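Local coordinates for protein oxidized polyvinyl alcohol hydrolase (Pseudomonas sp. VM15C, PDB 3WWC) that hydrolyses beta-diketones such as 4,6-nonanedione and cleaves oxidized polyvinyl alcohol in the second step of polyvinyl alcohol degradation, at residues A[122-127]-A[140-145]; A[129-134]-A[203-208]; A[133-138]-A[232-237]. The protein carries 1 engineered substitution. One frame throughout, in Å; residues are numbered along the deposited sequence.

Contact 1 (A[122-127]-A[140-145]); sequences NGWNWN and EHWKND. With BUA (butanoic acid), chain D.
Trp-124 and Trp-142 meet as stacked indoles and illustrate how a hydrogen bond at the rim can set the turn of a ring whose face is already covered. The six-membered ring of Trp-124 lies over the five-membered ring of Trp-142, centroids 3.8 Å apart and planes inclined by 28°, while the two side chains cross at about a right angle. Trp-142 CG lies anti to its carbonyl carbon, beside the backbone N (chi1 -54°), which directs the indole to 122-127. Trp-124 CZ2 sits above the centre of the Trp-142 indole and approaches its CD2 to 3.2 Å, a tight fit. On the opposite face CD2 of the adjacent His-141 lies toward the rim. The indole's rotation is fixed at the edge: Trp-142 NE1 donates to Asn-122 O over 3.0 Å, almost straight at 173°, in the ring plane and onto a carbonyl lone pair. Gly-123, between Asn-122 and Trp-124 in the chain, leaves room for the indole, since a side chain there would run into Trp-142 NE1. Further along, Asn-125 ND2 donates to O1 of a bound butanoic acid at 3.0 Å, and the face of Trp-126 borders the same ligand. Both segments belong to the long loop between strand 96-100 and helix 148-160. Arg-185 of helix 178-189 touches Trp-124 and donates from NH2 to Trp-142 O.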
loop_
_atom_site.group_PDB
_atom_site.type_symbol
_atom_site.label_atom_id
_atom_site.label_comp_id
_atom_site.label_asym_id
_atom_site.label_seq_id
_atom_site.Cartn_x
_atom_site.Cartn_y
_atom_site.Cartn_z
ATOM N N ASN A 122 -17.566 11.046 3.855
ATOM C CA ASN A 122 -16.823 11.816 4.854
ATOM C C ASN A 122 -15.531 12.432 4.394
ATOM O O ASN A 122 -14.606 12.602 5.182
ATOM C CB ASN A 122 -16.586 10.957 6.104
ATOM C CG ASN A 122 -17.893 10.509 6.717
ATOM O OD1 ASN A 122 -18.727 11.366 7.074
ATOM N ND2 ASN A 122 -18.123 9.182 6.802
ATOM N N GLY A 123 -15.480 12.783 3.115
ATOM C CA GLY A 123 -14.282 13.413 2.591
ATOM C C GLY A 123 -13.274 12.469 1.970
ATOM O O GLY A 123 -12.265 12.933 1.478
ATOM N N TRP A 124 -13.555 11.172 1.979
ATOM C CA TRP A 124 -12.663 10.166 1.389
ATOM C C TRP A 124 -13.042 9.845 -0.027
ATOM O O TRP A 124 -14.235 9.787 -0.391
ATOM C CB TRP A 124 -12.688 8.877 2.249
ATOM C CG TRP A 124 -12.139 9.141 3.612
ATOM C CD1 TRP A 124 -12.851 9.334 4.770
ATOM C CD2 TRP A 124 -10.775 9.354 3.937
ATOM N NE1 TRP A 124 -11.997 9.651 5.785
ATOM C CE2 TRP A 124 -10.715 9.670 5.302
ATOM C CE3 TRP A 124 -9.599 9.327 3.191
ATOM C CZ2 TRP A 124 -9.524 9.945 5.944
ATOM C CZ3 TRP A 124 -8.403 9.612 3.822
ATOM C CH2 TRP A 124 -8.376 9.916 5.184
ATOM N N ASN A 125 -12.040 9.592 -0.857
ATOM C CA ASN A 125 -12.313 9.309 -2.238
ATOM C C ASN A 125 -12.971 7.971 -2.548
ATOM O O ASN A 125 -13.928 7.886 -3.359
ATOM C CB ASN A 125 -11.025 9.386 -3.079
ATOM C CG ASN A 125 -11.323 9.256 -4.570
ATOM O OD1 ASN A 125 -11.904 10.171 -5.143
ATOM N ND2 ASN A 125 -10.960 8.137 -5.182
ATOM N N TRP A 126 -12.478 6.925 -1.897
ATOM C CA TRP A 126 -12.854 5.545 -2.211
ATOM C C TRP A 126 -13.077 4.771 -0.913
ATOM O O TRP A 126 -12.302 4.858 0.014
ATOM C CB TRP A 126 -11.704 4.979 -3.054
ATOM C CG TRP A 126 -12.129 3.817 -3.881
ATOM C CD1 TRP A 126 -11.652 2.550 -3.809
ATOM C CD2 TRP A 126 -13.174 3.806 -4.859
ATOM N NE1 TRP A 126 -12.353 1.732 -4.675
ATOM C CE2 TRP A 126 -13.286 2.489 -5.330
ATOM C CE3 TRP A 126 -14.019 4.791 -5.382
ATOM C CZ2 TRP A 126 -14.217 2.117 -6.303
ATOM C CZ3 TRP A 126 -14.957 4.417 -6.362
ATOM C CH2 TRP A 126 -15.040 3.093 -6.802
ATOM N N ASN A 127 -14.153 4.020 -0.848
ATOM C CA ASN A 127 -14.555 3.373 0.412
ATOM C C ASN A 127 -13.750 2.210 1.026
ATOM O O ASN A 127 -13.839 2.014 2.223
ATOM C CB ASN A 127 -16.018 2.910 0.275
ATOM C CG ASN A 127 -16.775 2.956 1.580
ATOM O OD1 ASN A 127 -16.591 3.845 2.395
ATOM N ND2 ASN A 127 -17.670 1.988 1.758
ATOM N N GLU A 140 -10.983 18.500 2.056
ATOM C CA GLU A 140 -9.981 19.434 2.517
ATOM C C GLU A 140 -9.268 19.032 3.778
ATOM O O GLU A 140 -8.022 19.159 3.874
ATOM C CB GLU A 140 -10.662 20.799 2.708
ATOM C CG GLU A 140 -9.756 21.927 3.187
ATOM C CD GLU A 140 -8.811 22.438 2.114
ATOM O OE1 GLU A 140 -8.946 22.094 0.905
ATOM O OE2 GLU A 140 -7.904 23.208 2.520
ATOM N N HIS A 141 -10.026 18.551 4.753
ATOM C CA HIS A 141 -9.417 18.216 6.032
ATOM C C HIS A 141 -8.348 17.136 5.932
ATOM O O HIS A 141 -7.396 17.123 6.688
ATOM C CB HIS A 141 -10.460 17.748 7.058
ATOM C CG HIS A 141 -9.831 17.318 8.344
ATOM N ND1 HIS A 141 -8.943 18.127 9.030
ATOM C CD2 HIS A 141 -9.882 16.150 9.027
ATOM C CE1 HIS A 141 -8.464 17.472 10.073
ATOM N NE2 HIS A 141 -9.016 16.271 10.095
ATOM N N TRP A 142 -8.520 16.229 4.984
ATOM C CA TRP A 142 -7.567 15.144 4.846
ATOM C C TRP A 142 -6.305 15.559 4.148
ATOM O O TRP A 142 -5.416 14.737 3.940
ATOM C CB TRP A 142 -8.256 13.946 4.162
ATOM C CG TRP A 142 -9.518 13.560 4.924
ATOM C CD1 TRP A 142 -10.788 13.506 4.412
ATOM C CD2 TRP A 142 -9.632 13.146 6.313
ATOM N NE1 TRP A 142 -11.685 13.076 5.373
ATOM C CE2 TRP A 142 -10.998 12.851 6.547
ATOM C CE3 TRP A 142 -8.707 12.974 7.357
ATOM C CZ2 TRP A 142 -11.472 12.390 7.800
ATOM C CZ3 TRP A 142 -9.163 12.509 8.585
ATOM C CH2 TRP A 142 -10.551 12.222 8.799
ATOM N N LYS A 143 -6.190 16.837 3.781
ATOM C CA LYS A 143 -4.934 17.310 3.204
ATOM C C LYS A 143 -3.809 17.168 4.214
ATOM O O LYS A 143 -2.676 16.999 3.826
ATOM C CB LYS A 143 -4.995 18.789 2.803
ATOM C CG LYS A 143 -5.725 18.990 1.563
ATOM C CD LYS A 143 -5.806 20.504 1.267
ATOM C CE LYS A 143 -6.267 20.739 -0.138
ATOM N NZ LYS A 143 -6.220 22.226 -0.355
ATOM N N ASN A 144 -4.077 17.233 5.514
ATOM C CA ASN A 144 -2.922 17.061 6.372
ATOM C C ASN A 144 -3.228 16.265 7.635
ATOM O O ASN A 144 -2.630 16.481 8.687
ATOM C CB ASN A 144 -2.229 18.421 6.671
ATOM C CG ASN A 144 -1.336 18.937 5.469
ATOM O OD1 ASN A 144 -0.223 18.449 5.231
ATOM N ND2 ASN A 144 -1.856 19.926 4.720
ATOM N N ASP A 145 -4.156 15.330 7.503
ATOM C CA ASP A 145 -4.518 14.401 8.558
ATOM C C ASP A 145 -4.456 13.033 7.858
ATOM O O ASP A 145 -5.164 12.815 6.874
ATOM C CB ASP A 145 -5.937 14.659 9.074
ATOM C CG ASP A 145 -6.296 13.780 10.281
ATOM O OD1 ASP A 145 -6.034 12.537 10.312
ATOM O OD2 ASP A 145 -6.894 14.344 11.216
HETATM C C1 BUA D . -9.632 4.410 -7.865
HETATM C C2 BUA D . -10.560 5.614 -7.691
HETATM C C3 BUA D . -11.645 5.579 -8.770
HETATM C C4 BUA D . -12.611 6.745 -8.551
HETATM O O1 BUA D . -12.222 7.684 -7.824
HETATM O O2 BUA D . -13.724 6.669 -9.115
#

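Contact 2 (A[129-134]-A[203-208]); sequences WFEGRA and EWYVTS
Glu-131 curls at its second torsion (chi2 83°), which swings its carboxylate toward Tyr-205, while Tyr-205 holds CG anti to its own carbonyl carbon (chi1 -58°) and sends its ring straight across to 129-134. The side chains meet at about a right angle, with carboxylate and ring planes 43° apart. Tyr-205 OH donates to the syn lone pair of Glu-131 OE1 over 2.7 Å, and OE1 lies in the plane of the ring, at its edge. The other oxygen, Glu-131 OE2, is hydrogen-bonded to Ser-178 OG, so both carboxylate oxygens have a hydrogen-bond partner. Beside this bond Gly-132 CA comes within 3.8 Å of Tyr-205 CE2, and any side chain on Gly-132 would collide with that carbon.

Behind the tyrosine, Glu-203 is a second-shell support. Its CB lies 3.8 Å above the centre of the Tyr-205 ring, and its OE2 accepts from two successive amides, Trp-204 N at 2.8 Å on the anti lone pair and Tyr-205 N at 2.9 Å from above the carboxylate plane. At the far end a water joins the segments, accepting from Arg-133 NH2 at 3.0 Å and donating to Thr-207 OG1; the guanidinium also gives NH2 to Gly-211 O, and Thr-207 OG1 donates a hydrogen bond to Ser-208 O.

Loops that follow the strands of an alpha/beta hydrolase sheet commonly build the active site, and here they probably do so close to the charge-relay position. The Glu-131 side chain lies about 8 Å from that of Ala-177, an engineered residue at a charge-relay position assigned by similarity, and Tyr-205 lines a butanoic acid pocket.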
loop_
_atom_site.group_PDB
_atom_site.type_symbol
_atom_site.label_atom_id
_atom_site.label_comp_id
_atom_site.label_asym_id
_atom_site.label_seq_id
_atom_site.Cartn_x
_atom_site.Cartn_y
_atom_site.Cartn_z
ATOM N N TRP A 129 -10.562 1.775 1.811
ATOM C CA TRP A 129 -9.609 2.239 2.812
ATOM C C TRP A 129 -9.680 3.758 2.811
ATOM O O TRP A 129 -10.091 4.368 1.845
ATOM C CB TRP A 129 -8.156 1.855 2.447
ATOM C CG TRP A 129 -7.908 0.348 2.225
ATOM C CD1 TRP A 129 -7.796 -0.307 1.007
ATOM C CD2 TRP A 129 -7.746 -0.656 3.233
ATOM N NE1 TRP A 129 -7.590 -1.651 1.210
ATOM C CE2 TRP A 129 -7.550 -1.899 2.564
ATOM C CE3 TRP A 129 -7.755 -0.638 4.637
ATOM C CZ2 TRP A 129 -7.357 -3.106 3.261
ATOM C CZ3 TRP A 129 -7.573 -1.811 5.335
ATOM C CH2 TRP A 129 -7.369 -3.051 4.646
ATOM N N PHE A 130 -9.213 4.367 3.909
ATOM C CA PHE A 130 -9.160 5.831 3.974
ATOM C C PHE A 130 -7.799 6.170 3.337
ATOM O O PHE A 130 -6.803 6.445 4.009
ATOM C CB PHE A 130 -9.245 6.242 5.458
ATOM C CG PHE A 130 -10.538 5.771 6.148
ATOM C CD1 PHE A 130 -11.761 6.244 5.698
ATOM C CD2 PHE A 130 -10.520 4.842 7.197
ATOM C CE1 PHE A 130 -12.950 5.768 6.292
ATOM C CE2 PHE A 130 -11.683 4.386 7.779
ATOM C CZ PHE A 130 -12.914 4.847 7.325
ATOM N N GLU A 131 -7.808 6.167 2.013
ATOM C CA GLU A 131 -6.596 6.263 1.239
ATOM C C GLU A 131 -6.400 7.466 0.337
ATOM O O GLU A 131 -5.355 7.564 -0.316
ATOM C CB GLU A 131 -6.366 4.938 0.430
ATOM C CG GLU A 131 -7.582 4.200 -0.277
ATOM C CD GLU A 131 -7.976 4.729 -1.649
ATOM O OE1 GLU A 131 -8.131 5.961 -1.826
ATOM O OE2 GLU A 131 -8.183 3.888 -2.566
ATOM N N GLY A 132 -7.347 8.398 0.324
ATOM C CA GLY A 132 -7.139 9.575 -0.510
ATOM C C GLY A 132 -8.275 10.561 -0.252
ATOM O O GLY A 132 -9.420 10.146 -0.072
ATOM N N ARG A 133 -7.967 11.841 -0.294
ATOM C CA ARG A 133 -9.026 12.833 -0.079
ATOM C C ARG A 133 -9.905 12.915 -1.305
ATOM O O ARG A 133 -9.442 12.717 -2.427
ATOM C CB ARG A 133 -8.392 14.192 0.257
ATOM C CG ARG A 133 -7.595 14.825 -0.890
ATOM C CD ARG A 133 -6.998 16.139 -0.409
ATOM N NE ARG A 133 -5.987 16.712 -1.280
ATOM C CZ ARG A 133 -6.234 17.693 -2.150
ATOM N NH1 ARG A 133 -7.471 18.176 -2.261
ATOM N NH2 ARG A 133 -5.237 18.223 -2.857
ATOM N N ALA A 134 -11.188 13.162 -1.075
ATOM C CA ALA A 134 -12.148 13.292 -2.145
ATOM C C ALA A 134 -11.846 14.538 -2.973
ATOM O O ALA A 134 -11.159 15.433 -2.522
ATOM C CB ALA A 134 -13.553 13.395 -1.543
ATOM N N GLU A 203 -3.144 3.984 -6.607
ATOM C CA GLU A 203 -3.333 5.325 -7.164
ATOM C C GLU A 203 -2.451 6.338 -6.428
ATOM O O GLU A 203 -1.922 6.093 -5.309
ATOM C CB GLU A 203 -4.812 5.786 -7.027
ATOM C CG GLU A 203 -5.649 5.735 -8.341
ATOM C CD GLU A 203 -5.266 6.821 -9.324
ATOM O OE1 GLU A 203 -6.015 6.960 -10.301
ATOM O OE2 GLU A 203 -4.255 7.552 -9.154
ATOM N N TRP A 204 -2.313 7.489 -7.083
ATOM C CA TRP A 204 -1.636 8.677 -6.538
ATOM C C TRP A 204 -2.675 9.830 -6.507
ATOM O O TRP A 204 -2.521 10.774 -5.732
ATOM C CB TRP A 204 -0.470 9.114 -7.448
ATOM C CG TRP A 204 0.562 9.969 -6.737
ATOM C CD1 TRP A 204 0.773 11.327 -6.889
ATOM C CD2 TRP A 204 1.525 9.520 -5.770
ATOM N NE1 TRP A 204 1.813 11.740 -6.081
ATOM C CE2 TRP A 204 2.299 10.650 -5.380
ATOM C CE3 TRP A 204 1.815 8.261 -5.190
ATOM C CZ2 TRP A 204 3.345 10.558 -4.447
ATOM C CZ3 TRP A 204 2.855 8.168 -4.259
ATOM C CH2 TRP A 204 3.622 9.303 -3.888
ATOM N N TYR A 205 -3.701 9.749 -7.347
ATOM C CA TYR A 205 -4.752 10.802 -7.490
ATOM C C TYR A 205 -4.075 12.128 -7.779
ATOM O O TYR A 205 -4.231 13.144 -7.065
ATOM C CB TYR A 205 -5.594 10.921 -6.238
ATOM C CG TYR A 205 -6.294 9.658 -5.823
ATOM C CD1 TYR A 205 -7.185 8.996 -6.679
ATOM C CD2 TYR A 205 -6.153 9.188 -4.516
ATOM C CE1 TYR A 205 -7.938 7.913 -6.224
ATOM C CE2 TYR A 205 -6.906 8.111 -4.050
ATOM C CZ TYR A 205 -7.790 7.493 -4.904
ATOM O OH TYR A 205 -8.615 6.474 -4.428
ATOM N N VAL A 206 -3.306 12.134 -8.865
ATOM C CA VAL A 206 -2.532 13.310 -9.243
ATOM C C VAL A 206 -3.356 14.598 -9.283
ATOM O O VAL A 206 -4.495 14.615 -9.817
ATOM C CB VAL A 206 -1.894 13.059 -10.606
ATOM C CG1 VAL A 206 -1.275 14.378 -11.193
ATOM C CG2 VAL A 206 -0.767 12.062 -10.424
ATOM N N THR A 207 -2.794 15.651 -8.684
ATOM C CA THR A 207 -3.468 16.966 -8.736
ATOM C C THR A 207 -2.511 17.970 -9.363
ATOM O O THR A 207 -1.356 17.678 -9.661
ATOM C CB THR A 207 -3.783 17.531 -7.323
ATOM O OG1 THR A 207 -2.564 17.811 -6.603
ATOM C CG2 THR A 207 -4.658 16.534 -6.526
ATOM N N SER A 208 -3.000 19.196 -9.531
ATOM C CA SER A 208 -2.116 20.241 -9.993
ATOM C C SER A 208 -1.185 20.576 -8.843
ATOM O O SER A 208 -1.406 20.178 -7.690
ATOM C CB SER A 208 -2.892 21.522 -10.355
ATOM O OG SER A 208 -3.828 21.223 -11.382
HETATM O O HOH W 1 -2.626 17.205 -3.803
#

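Contact 3 (A[133-138]-A[232-237]); sequences RAADPS and QGRVGP
Arg-133 and Arg-234 bind each other where the loop before helix 148-160 meets a type I beta turn, Gly-233 to Gly-236, within the alpha/beta hydrolase fold. The pairing is a worked case of two residues satisfying each other's backbone groups. Arg-133 N donates to Arg-234 O at 3.0 Å, and Arg-234 returns a bond from its side chain, NH1 to Arg-133 O at 2.9 Å. That second donor lies in the carbonyl plane, although the oxygen is 20° out of the plane of the guanidinium. A bend at chi3 (-75°) turns the Arg-234 guanidinium over to reach it, and NH1 also serves Asn-125 OD1. Replacing Arg-234 by a leucine would probably leave Arg-133 O and Asn-125 OD1 without their shared donor, so that the asparagine amide is held less firmly from that side.

Within the turn, Gly-233 O accepts from Gly-236 N and from a water, which also donates to Gly-236 O and accepts from Arg-133 NE at 2.8 Å; the turn's backbone is also paired with Tyr-205 and Trp-204 of the adjoining loop. The water lies in the plane of the Arg-133 guanidinium, at its edge, and NH2 of that group bonds Gly-211 O. Over one face of it sits Arg-234 CG, so the arginines meet by aliphatic carbon, their guanidinium planes 85° apart. On the loop side, Asp-136 OD1 accepts from Ser-138 N, forming an Asx turn, and from Ser-138 OG. Closer to the paired arginines, Ala-135 CB lies over one face of the Arg-234 guanidinium, toward its rim, 4.1 Å from NH1.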
loop_
_atom_site.group_PDB
_atom_site.type_symbol
_atom_site.label_atom_id
_atom_site.label_comp_id
_atom_site.label_asym_id
_atom_site.label_seq_id
_atom_site.Cartn_x
_atom_site.Cartn_y
_atom_site.Cartn_z
ATOM N N ARG A 133 -7.967 11.841 -0.294
ATOM C CA ARG A 133 -9.026 12.833 -0.079
ATOM C C ARG A 133 -9.905 12.915 -1.305
ATOM O O ARG A 133 -9.442 12.717 -2.427
ATOM C CB ARG A 133 -8.392 14.192 0.257
ATOM C CG ARG A 133 -7.595 14.825 -0.890
ATOM C CD ARG A 133 -6.998 16.139 -0.409
ATOM N NE ARG A 133 -5.987 16.712 -1.280
ATOM C CZ ARG A 133 -6.234 17.693 -2.150
ATOM N NH1 ARG A 133 -7.471 18.176 -2.261
ATOM N NH2 ARG A 133 -5.237 18.223 -2.857
ATOM N N ALA A 134 -11.188 13.162 -1.075
ATOM C CA ALA A 134 -12.148 13.292 -2.145
ATOM C C ALA A 134 -11.846 14.538 -2.973
ATOM O O ALA A 134 -11.159 15.433 -2.522
ATOM C CB ALA A 134 -13.553 13.395 -1.543
ATOM N N ALA A 135 -12.390 14.579 -4.192
ATOM C CA ALA A 135 -12.164 15.689 -5.121
ATOM C C ALA A 135 -12.926 16.947 -4.777
ATOM O O ALA A 135 -12.555 18.025 -5.229
ATOM C CB ALA A 135 -12.537 15.254 -6.491
ATOM N N ASP A 136 -13.973 16.824 -3.972
ATOM C CA ASP A 136 -14.751 18.022 -3.597
ATOM C C ASP A 136 -14.231 18.591 -2.286
ATOM O O ASP A 136 -13.440 17.957 -1.579
ATOM C CB ASP A 136 -16.209 17.620 -3.469
ATOM C CG ASP A 136 -16.426 16.610 -2.388
ATOM O OD1 ASP A 136 -16.679 17.036 -1.253
ATOM O OD2 ASP A 136 -16.336 15.397 -2.676
ATOM N N PRO A 137 -14.725 19.756 -1.865
ATOM C CA PRO A 137 -14.258 20.364 -0.630
ATOM C C PRO A 137 -14.356 19.584 0.659
ATOM O O PRO A 137 -13.675 19.935 1.602
ATOM C CB PRO A 137 -15.029 21.693 -0.580
ATOM C CG PRO A 137 -15.170 22.002 -2.035
ATOM C CD PRO A 137 -15.571 20.683 -2.637
ATOM N N SER A 138 -15.180 18.548 0.718
ATOM C CA SER A 138 -15.238 17.788 1.958
ATOM C C SER A 138 -13.918 17.079 2.179
ATOM O O SER A 138 -13.638 16.622 3.295
ATOM C CB SER A 138 -16.377 16.774 1.928
ATOM O OG SER A 138 -16.204 15.767 0.939
ATOM N N GLN A 232 2.017 16.287 -7.279
ATOM C CA GLN A 232 1.240 16.255 -6.035
ATOM C C GLN A 232 0.102 15.265 -6.243
ATOM O O GLN A 232 -0.213 14.888 -7.364
ATOM C CB GLN A 232 0.645 17.640 -5.770
ATOM C CG GLN A 232 1.721 18.721 -5.627
ATOM C CD GLN A 232 2.585 18.492 -4.417
ATOM O OE1 GLN A 232 2.077 18.185 -3.338
ATOM N NE2 GLN A 232 3.886 18.611 -4.584
ATOM N N GLY A 233 -0.516 14.805 -5.157
ATOM C CA GLY A 233 -1.670 13.915 -5.315
ATOM C C GLY A 233 -2.539 13.826 -4.065
ATOM O O GLY A 233 -2.051 13.991 -2.942
ATOM N N ARG A 234 -3.813 13.485 -4.284
ATOM C CA ARG A 234 -4.783 13.359 -3.209
ATOM C C ARG A 234 -4.482 12.175 -2.319
ATOM O O ARG A 234 -5.094 12.063 -1.256
ATOM C CB ARG A 234 -6.210 13.255 -3.788
ATOM C CG ARG A 234 -6.608 14.541 -4.517
ATOM C CD ARG A 234 -8.051 14.530 -4.958
ATOM N NE ARG A 234 -8.223 13.663 -6.126
ATOM C CZ ARG A 234 -9.098 12.672 -6.266
ATOM N NH1 ARG A 234 -9.927 12.323 -5.298
ATOM N NH2 ARG A 234 -9.177 12.035 -7.440
ATOM N N VAL A 235 -3.588 11.257 -2.731
ATOM C CA VAL A 235 -3.236 10.114 -1.868
ATOM C C VAL A 235 -2.466 10.579 -0.635
ATOM O O VAL A 235 -2.515 9.924 0.424
ATOM C CB VAL A 235 -2.360 9.092 -2.670
ATOM C CG1 VAL A 235 -0.946 9.669 -2.967
ATOM C CG2 VAL A 235 -2.217 7.780 -1.882
ATOM N N GLY A 236 -1.802 11.735 -0.718
ATOM C CA GLY A 236 -0.933 12.127 0.394
ATOM C C GLY A 236 -1.224 13.480 0.981
ATOM O O GLY A 236 -2.281 14.036 0.780
ATOM N N PRO A 237 -0.309 13.952 1.798
ATOM C CA PRO A 237 -0.448 15.269 2.417
ATOM C C PRO A 237 -0.419 16.267 1.247
ATOM O O PRO A 237 0.102 15.953 0.177
ATOM C CB PRO A 237 0.871 15.389 3.217
ATOM C CG PRO A 237 1.308 14.005 3.452
ATOM C CD PRO A 237 0.941 13.267 2.209
HETATM O O HOH W 2 -3.287 15.855 -1.103
#

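In the fold
The three contacts form one continuous cluster, with centres 5 to 8 Å apart. Contacts 1 and 2 are stitched by backbone pairs, Gly-123 O to Ala-134 N and Asn-125 N to Gly-132 O, each 2.8 Å. Contacts 2 and 3 share Arg-133 and Ala-134, and Tyr-205 O accepts from Arg-234 N at 2.8 Å. Asn-125 links contacts 1 and 3, its OD1 lying 2.9 Å from Arg-234 NH1, and shares a butanoic acid pocket with Tyr-205 of contact 2. Contact 2 also lies near the charge-relay position assigned by similarity to Ala-177. Contact 3 adjoins the pocket, the Arg-234 side chain about 5 Å from the bound butanoic acid.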